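Local coordinates for protein SAM-dependent methyltransferase (Exiguobacterium sibiricum 255-15, PDB 3D2L) that probably transfers methyl groups from S-adenosylmethionine to a substrate not yet identified, at residues A[38-43]-A[100-105]. Sequence-based numbering, arbitrary orientation.
Sequences ADIGCG and ITILCD
Asp39 and Thr101 stand side by side on one face of two central parallel strands of a Rossmann-like methyltransferase sheet, where 36-40 runs beside 97-102 and leads into the glycine-containing turn of motif I (DIGCG), which in relatives borders the S-adenosylmethionine site. The pair is an example of a buried carboxylate held by two hydroxyls, one to each oxygen. Thr101 OG1 donates to Asp39 OD1 at 2.8 Å, reaching it from above the carboxylate plane, 35° out of it. With CG anti to the backbone N (chi1 -175°), Asp39 brings OD1 to the threonine, while OD2 bonds Thr48 of helix 46-51. On the other face Ile40 places CG1 between its own N and carbonyl carbon (chi1 75°), which sends the ethyl arm across to Ile102 and Ile100. Packing against Ile102 is tight, the CG1 atoms of Ile40 and Ile102 lying 3.4 Å apart; Ile40 CD1 also meets Ile100 CG2 at 3.5 Å. Between these faces, the backbone ladder joins Thr101 N to Ala38 O and Ile40 N to Thr101 O, each at 2.9 Å. Where the strands part, a water accepts from Leu103 N at 2.9 Å and lies 2.8 Å from Ile40 O.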
loop_
_atom_site.group_PDB
_atom_site.type_symbol
_atom_site.label_atom_id
_atom_site.label_comp_id
_atom_site.label_asym_id
_atom_site.label_seq_id
_atom_site.Cartn_x
_atom_site.Cartn_y
_atom_site.Cartn_z
ATOM N N ALA A 38 0.394 -10.390 -7.560
ATOM C CA ALA A 38 1.491 -10.028 -6.672
ATOM C C ALA A 38 1.040 -8.741 -5.970
ATOM O O ALA A 38 0.776 -7.706 -6.608
ATOM C CB ALA A 38 2.795 -9.824 -7.439
ATOM N N ASP A 39 0.900 -8.820 -4.660
ATOM C CA ASP A 39 0.503 -7.661 -3.824
ATOM C C ASP A 39 1.770 -7.168 -3.183
ATOM O O ASP A 39 2.342 -7.811 -2.291
ATOM C CB ASP A 39 -0.514 -8.092 -2.782
ATOM C CG ASP A 39 -1.051 -6.926 -1.965
ATOM O OD1 ASP A 39 -1.264 -5.821 -2.547
ATOM O OD2 ASP A 39 -1.265 -7.148 -0.748
ATOM N N ILE A 40 2.205 -6.013 -3.637
ATOM C CA ILE A 40 3.472 -5.479 -3.252
ATOM C C ILE A 40 3.375 -4.335 -2.238
ATOM O O ILE A 40 2.463 -3.571 -2.239
ATOM C CB ILE A 40 4.344 -5.186 -4.481
ATOM C CG1 ILE A 40 3.875 -3.969 -5.191
ATOM C CG2 ILE A 40 4.324 -6.375 -5.490
ATOM C CD1 ILE A 40 4.504 -3.806 -6.495
ATOM N N GLY A 41 4.338 -4.267 -1.350
ATOM C CA GLY A 41 4.301 -3.339 -0.231
ATOM C C GLY A 41 3.145 -3.728 0.672
ATOM O O GLY A 41 2.431 -2.884 1.215
ATOM N N CYS A 42 2.981 -5.036 0.867
ATOM C CA CYS A 42 1.856 -5.558 1.570
ATOM C C CYS A 42 1.854 -5.422 3.072
ATOM O O CYS A 42 0.882 -5.825 3.679
ATOM C CB CYS A 42 1.696 -7.056 1.220
ATOM S SG CYS A 42 3.075 -8.065 1.826
ATOM N N GLY A 43 2.931 -4.922 3.677
ATOM C CA GLY A 43 3.017 -4.779 5.142
ATOM C C GLY A 43 2.713 -6.082 5.859
ATOM O O GLY A 43 3.286 -7.143 5.538
ATOM N N ILE A 100 -0.627 -6.864 -10.658
ATOM C CA ILE A 100 0.153 -6.347 -9.536
ATOM C C ILE A 100 -0.697 -5.329 -8.807
ATOM O O ILE A 100 -1.282 -4.434 -9.425
ATOM C CB ILE A 100 1.522 -5.721 -10.012
ATOM C CG1 ILE A 100 2.441 -6.809 -10.516
ATOM C CG2 ILE A 100 2.226 -4.920 -8.887
ATOM C CD1 ILE A 100 3.624 -6.218 -11.270
ATOM N N THR A 101 -0.797 -5.475 -7.478
ATOM C CA THR A 101 -1.513 -4.526 -6.671
ATOM C C THR A 101 -0.555 -3.826 -5.712
ATOM O O THR A 101 0.291 -4.454 -5.069
ATOM C CB THR A 101 -2.711 -5.167 -5.882
ATOM O OG1 THR A 101 -2.252 -6.296 -5.107
ATOM C CG2 THR A 101 -3.783 -5.625 -6.873
ATOM N N ILE A 102 -0.731 -2.518 -5.587
ATOM C CA ILE A 102 0.084 -1.715 -4.673
ATOM C C ILE A 102 -0.909 -0.846 -3.946
ATOM O O ILE A 102 -1.245 0.260 -4.359
ATOM C CB ILE A 102 1.144 -0.858 -5.388
ATOM C CG1 ILE A 102 1.827 -1.635 -6.501
ATOM C CG2 ILE A 102 2.136 -0.365 -4.376
ATOM C CD1 ILE A 102 2.988 -0.849 -7.132
ATOM N N LEU A 103 -1.363 -1.368 -2.825
ATOM C CA LEU A 103 -2.508 -0.825 -2.137
ATOM C C LEU A 103 -2.241 -0.008 -0.904
ATOM O O LEU A 103 -1.161 -0.061 -0.315
ATOM C CB LEU A 103 -3.438 -1.999 -1.763
ATOM C CG LEU A 103 -3.868 -2.957 -2.860
ATOM C CD1 LEU A 103 -4.743 -4.070 -2.223
ATOM C CD2 LEU A 103 -4.615 -2.243 -3.962
ATOM N N CYS A 104 -3.264 0.782 -0.553
ATOM C CA CYS A 104 -3.285 1.600 0.657
ATOM C C CYS A 104 -2.115 2.573 0.747
ATOM O O CYS A 104 -1.431 2.640 1.748
ATOM C CB CYS A 104 -3.331 0.705 1.873
ATOM S SG CYS A 104 -4.696 -0.541 1.749
ATOM N N ASP A 105 -1.928 3.347 -0.314
ATOM C CA ASP A 105 -0.877 4.368 -0.392
ATOM C C ASP A 105 0.552 3.875 -0.150
ATOM O O ASP A 105 1.475 4.667 0.127
ATOM C CB ASP A 105 -1.206 5.650 0.424
ATOM C CG ASP A 105 -1.491 5.387 1.907
ATOM O OD1 ASP A 105 -2.649 5.084 2.223
ATOM O OD2 ASP A 105 -0.582 5.526 2.751
HETATM O O HOH W 1 -0.253 -3.754 -1.629
HETATM O O HOH W 2 -0.461 -2.135 1.115
#